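Long-range contact in putative isochorismatase (PDB 3OQP), which is probably a hydrolase of the isochorismatase family, its natural substrate not established: residues 111-116 and 138-143. Sequence-based numbering, arbitrary orientation.
Sequences TLTVTG and EFLHDA
T113 and E138 sit opposite each other in a parallel sheet and bond through their side chains on one of its faces. The T113 hydroxyl donates to the carboxylate, OG1 to OE1 2.7 Å, using the anti lone pair of that oxygen. An extended chain beyond CG (chi2 171°) carries the carboxylate back along the strand, where its CD lies 3.5 Å from the T111 CG2 methyl. Its other oxygen, OE2, forms a salt bridge with R7 on strand 7-12, and W182 NE1 adds weak bonds to OE1 and to the T113 hydroxyl.

Between the backbones, E138 N gives to L112 O (2.9 Å) and V114 N to E138 O (2.8 Å), each donor tilted about 30° from the carbonyl plane. L140 N then reaches V114 O over a longer 3.2 Å but almost straight, 177° at the hydrogen.

Past L140 the chain folds into a type I turn, closed by A143 N to L140 O, and A143 O comes back to accept from G116 N (2.9 Å). T115 CG2 sits against L140 CD1 (3.6 Å) and the A143 methyl, while its hydroxyl bonds I10 O. On the face opposite E138, V114 CG1 meets the edge of the F139 ring, beneath helix 124-132.

Strand 111-115 lies in the middle of the parallel sheet of the isochorismatase fold, and strand 136-140 is its neighbour on the side away from strand 7-12. With both carboxylate oxygens engaged inside the protein, and arginine R7 beside it, E138 is probably held ionised despite its burial; its carboxylate links its own strand to T113 and, through R7, to strand 7-12, while its backbone bonds to strand 111-115.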
ATOM      1  N   THR A 111     -17.018  -3.821  -8.210  1.00  9.94           N
ATOM      2  CA  THR A 111     -15.664  -4.151  -8.666  1.00 10.01           C
ATOM      3  C   THR A 111     -15.028  -2.918  -9.279  1.00 10.75           C
ATOM      4  O   THR A 111     -15.586  -2.362 -10.221  1.00 11.27           O
ATOM      5  CB  THR A 111     -15.677  -5.297  -9.702  1.00 10.71           C
ATOM      6  OG1 THR A 111     -16.382  -6.402  -9.160  1.00 12.74           O
ATOM      7  CG2 THR A 111     -14.289  -5.772 -10.087  1.00 11.56           C
ATOM      8  N   LEU A 112     -13.877  -2.481  -8.725  1.00 10.26           N
ATOM      9  CA  LEU A 112     -13.208  -1.294  -9.230  1.00  9.94           C
ATOM     10  C   LEU A 112     -11.979  -1.755  -9.976  1.00  8.73           C
ATOM     11  O   LEU A 112     -11.127  -2.433  -9.382  1.00  9.75           O
ATOM     12  CB  LEU A 112     -12.797  -0.384  -8.079  1.00 10.68           C
ATOM     13  CG  LEU A 112     -12.128   0.923  -8.446  1.00 11.46           C
ATOM     14  CD1 LEU A 112     -13.092   1.906  -9.194  1.00 12.65           C
ATOM     15  CD2 LEU A 112     -11.530   1.578  -7.185  1.00 15.02           C
ATOM     16  N   THR A 113     -11.911  -1.460 -11.274  1.00  8.81           N
ATOM     17  CA  THR A 113     -10.776  -1.875 -12.113  1.00  8.33           C
ATOM     18  C   THR A 113      -9.824  -0.664 -12.239  1.00  8.17           C
ATOM     19  O   THR A 113     -10.177   0.412 -12.750  1.00  9.69           O
ATOM     20  CB  THR A 113     -11.235  -2.272 -13.507  1.00 10.08           C
ATOM     21  OG1 THR A 113     -12.266  -3.274 -13.400  1.00 10.52           O
ATOM     22  CG2 THR A 113     -10.065  -2.878 -14.350  1.00  9.04           C
ATOM     23  N   VAL A 114      -8.585  -0.830 -11.759  1.00  8.89           N
ATOM     24  CA  VAL A 114      -7.621   0.257 -11.620  1.00  9.81           C
ATOM     25  C   VAL A 114      -6.596   0.217 -12.754  1.00  8.21           C
ATOM     26  O   VAL A 114      -5.948  -0.816 -13.048  1.00  9.63           O
ATOM     27  CB  VAL A 114      -6.907   0.148 -10.279  1.00  9.95           C
ATOM     28  CG1 VAL A 114      -5.766   1.174 -10.141  1.00 13.15           C
ATOM     29  CG2 VAL A 114      -7.933   0.338  -9.167  1.00 10.51           C
ATOM     30  N   THR A 115      -6.425   1.384 -13.372  1.00  8.80           N
ATOM     31  CA  THR A 115      -5.388   1.682 -14.335  1.00  8.78           C
ATOM     32  C   THR A 115      -4.812   3.079 -13.975  1.00  8.47           C
ATOM     33  O   THR A 115      -5.415   3.860 -13.201  1.00  8.95           O
ATOM     34  CB  THR A 115      -5.939   1.713 -15.788  1.00  9.84           C
ATOM     35  OG1 THR A 115      -6.880   2.799 -15.919  1.00 10.92           O
ATOM     36  CG2 THR A 115      -6.528   0.360 -16.169  1.00 11.31           C
ATOM     37  N   GLY A 116      -3.694   3.373 -14.567  1.00  8.90           N
ATOM     38  CA  GLY A 116      -3.032   4.634 -14.389  1.00  8.40           C
ATOM     39  C   GLY A 116      -1.877   4.533 -13.399  1.00  8.42           C
ATOM     40  O   GLY A 116      -1.362   3.455 -13.123  1.00  9.90           O
ATOM     41  N   GLU A 138      -9.711  -4.907  -9.178  1.00  9.30           N
ATOM     42  CA  GLU A 138      -8.884  -5.473 -10.231  1.00  9.46           C
ATOM     43  C   GLU A 138      -7.782  -4.456 -10.540  1.00  8.36           C
ATOM     44  O   GLU A 138      -7.972  -3.225 -10.436  1.00 10.23           O
ATOM     45  CB  GLU A 138      -9.736  -5.740 -11.475  1.00  9.00           C
ATOM     46  CG  GLU A 138     -10.838  -6.758 -11.179  1.00 10.68           C
ATOM     47  CD  GLU A 138     -11.847  -6.936 -12.275  1.00  9.67           C
ATOM     48  OE1 GLU A 138     -12.132  -5.970 -13.008  1.00 12.01           O
ATOM     49  OE2 GLU A 138     -12.410  -8.058 -12.359  1.00 13.48           O
ATOM     50  N   PHE A 139      -6.602  -4.963 -10.917  1.00  8.89           N
ATOM     51  CA  PHE A 139      -5.423  -4.106 -11.224  1.00  9.72           C
ATOM     52  C   PHE A 139      -4.823  -4.590 -12.521  1.00  8.01           C
ATOM     53  O   PHE A 139      -4.461  -5.789 -12.622  1.00  9.42           O
ATOM     54  CB  PHE A 139      -4.409  -4.215 -10.079  1.00  8.75           C
ATOM     55  CG  PHE A 139      -3.119  -3.478 -10.296  1.00  8.59           C
ATOM     56  CD1 PHE A 139      -3.030  -2.123 -10.093  1.00  9.35           C
ATOM     57  CD2 PHE A 139      -1.978  -4.157 -10.676  1.00 10.12           C
ATOM     58  CE1 PHE A 139      -1.827  -1.504 -10.275  1.00 10.86           C
ATOM     59  CE2 PHE A 139      -0.770  -3.444 -10.846  1.00 11.07           C
ATOM     60  CZ  PHE A 139      -0.724  -2.141 -10.681  1.00 10.46           C
ATOM     61  N   LEU A 140      -4.778  -3.713 -13.525  1.00  8.75           N
ATOM     62  CA  LEU A 140      -4.272  -4.051 -14.828  1.00  9.63           C
ATOM     63  C   LEU A 140      -2.759  -3.776 -14.873  1.00  8.90           C
ATOM     64  O   LEU A 140      -2.328  -2.608 -14.972  1.00  9.28           O
ATOM     65  CB  LEU A 140      -5.047  -3.337 -15.938  1.00  9.09           C
ATOM     66  CG  LEU A 140      -6.553  -3.596 -15.872  1.00 10.12           C
ATOM     67  CD1 LEU A 140      -7.275  -3.038 -17.110  1.00 11.52           C
ATOM     68  CD2 LEU A 140      -6.930  -5.065 -15.581  1.00 11.99           C
ATOM     69  N   HIS A 141      -1.955  -4.855 -14.785  1.00  9.77           N
ATOM     70  CA  HIS A 141      -0.519  -4.711 -14.529  1.00  9.42           C
ATOM     71  C   HIS A 141       0.203  -4.056 -15.729  1.00  9.14           C
ATOM     72  O   HIS A 141       1.343  -3.622 -15.597  1.00 11.89           O
ATOM     73  CB  HIS A 141       0.126  -6.018 -14.136  1.00 10.30           C
ATOM     74  CG  HIS A 141       0.058  -7.041 -15.198  1.00 11.97           C
ATOM     75  ND1 HIS A 141       0.787  -6.930 -16.349  1.00 13.33           N
ATOM     76  CD2 HIS A 141      -0.670  -8.163 -15.284  1.00 13.27           C
ATOM     77  CE1 HIS A 141       0.574  -8.032 -17.062  1.00 13.90           C
ATOM     78  NE2 HIS A 141      -0.347  -8.761 -16.466  1.00 16.36           N
ATOM     79  N   ASP A 142      -0.421  -4.053 -16.891  1.00  8.65           N
ATOM     80  CA  ASP A 142       0.185  -3.533 -18.120  1.00  8.43           C
ATOM     81  C   ASP A 142      -0.405  -2.179 -18.525  1.00  8.68           C
ATOM     82  O   ASP A 142      -0.065  -1.643 -19.589  1.00 10.33           O
ATOM     83  CB  ASP A 142       0.101  -4.599 -19.205  1.00  9.77           C
ATOM     84  CG  ASP A 142      -1.321  -4.949 -19.584  1.00  9.72           C
ATOM     85  OD1 ASP A 142      -2.254  -4.363 -19.068  1.00 12.61           O
ATOM     86  OD2 ASP A 142      -1.444  -5.908 -20.394  1.00 13.16           O
ATOM     87  N   ALA A 143      -1.278  -1.604 -17.660  1.00  8.47           N
ATOM     88  CA  ALA A 143      -1.918  -0.311 -17.840  1.00  8.29           C
ATOM     89  C   ALA A 143      -1.676   0.590 -16.647  1.00  9.00           C
ATOM     90  O   ALA A 143      -2.429   1.540 -16.421  1.00  9.43           O
ATOM     91  CB  ALA A 143      -3.386  -0.511 -18.122  1.00  8.76           C
TER